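Local structure of superoxide dismutase 1 (Perkinsus marinus, 2CW2) at residues 60-65 and 103-108. The protein probably destroys superoxide radicals with a bound iron ion, dismutating them to hydrogen peroxide and molecular oxygen. Residues are numbered along the deposited sequence; the frame is centred on the assembly and turned at random.
Sequences KHHQTY and YNHTFF. With FE (Fe (III) ion), chain C.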
loop_
_atom_site.group_PDB
_atom_site.type_symbol
_atom_site.label_atom_id
_atom_site.label_comp_id
_atom_site.label_asym_id
_atom_site.label_seq_id
_atom_site.Cartn_x
_atom_site.Cartn_y
_atom_site.Cartn_z
ATOM N N LYS A 60 -2.001 -4.617 16.002
ATOM C CA LYS A 60 -0.663 -4.311 15.495
ATOM C C LYS A 60 -0.590 -2.953 14.760
ATOM O O LYS A 60 0.075 -2.018 15.238
ATOM C CB LYS A 60 -0.060 -5.472 14.648
ATOM C CG LYS A 60 0.254 -6.801 15.458
ATOM C CD LYS A 60 1.240 -6.565 16.621
ATOM C CE LYS A 60 1.768 -7.868 17.305
ATOM N NZ LYS A 60 1.055 -9.094 16.876
ATOM N N HIS A 61 -1.279 -2.833 13.620
ATOM C CA HIS A 61 -1.137 -1.644 12.778
ATOM C C HIS A 61 -1.626 -0.397 13.493
ATOM O O HIS A 61 -0.875 0.564 13.660
ATOM C CB HIS A 61 -1.904 -1.809 11.455
ATOM C CG HIS A 61 -1.323 -2.847 10.544
ATOM N ND1 HIS A 61 -0.255 -2.594 9.709
ATOM C CD2 HIS A 61 -1.660 -4.142 10.339
ATOM C CE1 HIS A 61 0.041 -3.688 9.031
ATOM N NE2 HIS A 61 -0.803 -4.638 9.387
ATOM N N HIS A 62 -2.899 -0.411 13.896
ATOM C CA HIS A 62 -3.529 0.738 14.541
ATOM C C HIS A 62 -2.746 1.123 15.798
ATOM O O HIS A 62 -2.334 2.276 15.965
ATOM C CB HIS A 62 -4.992 0.411 14.896
ATOM C CG HIS A 62 -5.854 1.609 15.207
ATOM N ND1 HIS A 62 -7.171 1.479 15.603
ATOM C CD2 HIS A 62 -5.600 2.941 15.187
ATOM C CE1 HIS A 62 -7.698 2.679 15.792
ATOM N NE2 HIS A 62 -6.763 3.588 15.560
ATOM N N GLN A 63 -2.559 0.158 16.690
ATOM C CA GLN A 63 -1.884 0.447 17.950
ATOM C C GLN A 63 -0.483 0.988 17.742
ATOM O O GLN A 63 -0.022 1.848 18.492
ATOM C CB GLN A 63 -1.837 -0.791 18.843
ATOM C CG GLN A 63 -1.104 -0.552 20.167
ATOM C CD GLN A 63 -1.911 0.285 21.127
ATOM O OE1 GLN A 63 -3.031 -0.094 21.488
ATOM N NE2 GLN A 63 -1.356 1.431 21.545
ATOM N N THR A 64 0.208 0.460 16.739
ATOM C CA THR A 64 1.572 0.892 16.471
ATOM C C THR A 64 1.606 2.320 15.959
ATOM O O THR A 64 2.529 3.075 16.274
ATOM C CB THR A 64 2.262 -0.072 15.498
ATOM O OG1 THR A 64 2.433 -1.326 16.156
ATOM C CG2 THR A 64 3.703 0.370 15.197
ATOM N N TYR A 65 0.611 2.710 15.169
ATOM C CA TYR A 65 0.571 4.094 14.717
ATOM C C TYR A 65 0.465 5.011 15.945
ATOM O O TYR A 65 1.096 6.075 16.000
ATOM C CB TYR A 65 -0.632 4.363 13.799
ATOM C CG TYR A 65 -0.534 3.851 12.360
ATOM C CD1 TYR A 65 0.514 4.222 11.525
ATOM C CD2 TYR A 65 -1.514 3.014 11.844
ATOM C CE1 TYR A 65 0.576 3.763 10.200
ATOM C CE2 TYR A 65 -1.455 2.533 10.532
ATOM C CZ TYR A 65 -0.414 2.920 9.716
ATOM O OH TYR A 65 -0.372 2.445 8.418
ATOM N N TYR A 103 -6.577 8.355 13.278
ATOM C CA TYR A 103 -7.979 8.757 13.059
ATOM C C TYR A 103 -8.693 7.846 12.046
ATOM O O TYR A 103 -9.835 7.406 12.267
ATOM C CB TYR A 103 -8.055 10.208 12.562
ATOM C CG TYR A 103 -9.467 10.715 12.368
ATOM C CD1 TYR A 103 -10.043 11.583 13.298
ATOM C CD2 TYR A 103 -10.227 10.332 11.260
ATOM C CE1 TYR A 103 -11.347 12.041 13.147
ATOM C CE2 TYR A 103 -11.537 10.781 11.092
ATOM C CZ TYR A 103 -12.083 11.643 12.049
ATOM O OH TYR A 103 -13.370 12.102 11.904
ATOM N N ASN A 104 -8.029 7.590 10.924
ATOM C CA ASN A 104 -8.617 6.780 9.868
ATOM C C ASN A 104 -9.056 5.401 10.370
ATOM O O ASN A 104 -10.125 4.901 10.002
ATOM C CB ASN A 104 -7.616 6.616 8.718
ATOM C CG ASN A 104 -7.307 7.944 8.026
ATOM O OD1 ASN A 104 -8.008 8.931 8.222
ATOM N ND2 ASN A 104 -6.244 7.975 7.245
ATOM N N HIS A 105 -8.218 4.771 11.186
ATOM C CA HIS A 105 -8.537 3.433 11.665
ATOM C C HIS A 105 -9.649 3.466 12.731
ATOM O O HIS A 105 -10.561 2.628 12.708
ATOM C CB HIS A 105 -7.268 2.695 12.138
ATOM C CG HIS A 105 -6.382 2.233 11.007
ATOM N ND1 HIS A 105 -5.383 3.022 10.467
ATOM C CD2 HIS A 105 -6.358 1.069 10.313
ATOM C CE1 HIS A 105 -4.781 2.349 9.491
ATOM N NE2 HIS A 105 -5.370 1.169 9.355
ATOM N N THR A 106 -9.578 4.417 13.662
ATOM C CA THR A 106 -10.640 4.517 14.651
ATOM C C THR A 106 -11.980 4.715 13.941
ATOM O O THR A 106 -12.988 4.087 14.267
ATOM C CB THR A 106 -10.343 5.690 15.598
ATOM O OG1 THR A 106 -9.183 5.366 16.365
ATOM C CG2 THR A 106 -11.455 5.845 16.614
ATOM N N PHE A 107 -11.981 5.581 12.941
ATOM C CA PHE A 107 -13.203 5.860 12.198
ATOM C C PHE A 107 -13.647 4.598 11.441
ATOM O O PHE A 107 -14.842 4.252 11.420
ATOM C CB PHE A 107 -12.920 6.978 11.187
ATOM C CG PHE A 107 -14.157 7.553 10.552
ATOM C CD1 PHE A 107 -14.706 8.740 11.028
ATOM C CD2 PHE A 107 -14.763 6.925 9.478
ATOM C CE1 PHE A 107 -15.843 9.275 10.460
ATOM C CE2 PHE A 107 -15.924 7.469 8.894
ATOM C CZ PHE A 107 -16.456 8.650 9.384
ATOM N N PHE A 108 -12.688 3.927 10.814
ATOM C CA PHE A 108 -12.968 2.698 10.045
ATOM C C PHE A 108 -13.626 1.631 10.932
ATOM O O PHE A 108 -14.683 1.101 10.611
ATOM C CB PHE A 108 -11.674 2.145 9.410
ATOM C CG PHE A 108 -11.872 0.848 8.631
ATOM C CD1 PHE A 108 -12.723 0.801 7.532
ATOM C CD2 PHE A 108 -11.175 -0.307 8.990
ATOM C CE1 PHE A 108 -12.904 -0.379 6.822
ATOM C CE2 PHE A 108 -11.339 -1.493 8.274
ATOM C CZ PHE A 108 -12.213 -1.522 7.183
HETATM FE FE FE C . -5.371 -0.057 7.840
HETATM O O HOH W 1 -4.521 1.700 6.535
#
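Helix segments 60-65 and 103-108 run roughly antiparallel, at 136°, and come closest where His62 faces His105, their CA atoms 6.4 Å apart. His62 reaches across with CG anti to its backbone N (chi1 -164°), which swings the imidazole over to the other helix with one face under His105 CB. That CB sits squarely over the middle of the ring, 3.4 Å from its centroid, in a CH-pi contact. At the ring's edge, in its plane, His62 NE2 comes within 3.1 Å of Thr106 OG1. The Thr106 hydroxyl is hydrogen-bonded to Val102 O one turn back. These segments belong to the alpha-hairpin domain of the iron/manganese superoxide dismutases, and here its two long helices, 51-73 and 93-110, bring together ligands of the active-site iron. His105 NE2 binds the iron at 1.9 Å; His57, from the first helix, Asp187, His191 and a water bind it too. Behind the ligand, His105 ND1 is hydrogen-bonded to Gln101 O, which fixes the ring's rotation. The Tyr65 side chain crosses that of His105 at about a right angle, CE2 3.5 Å from His105 CE1, with the ring planes tilted 32° to each other, while Tyr65 OH is held by the side chain of that same Gln101.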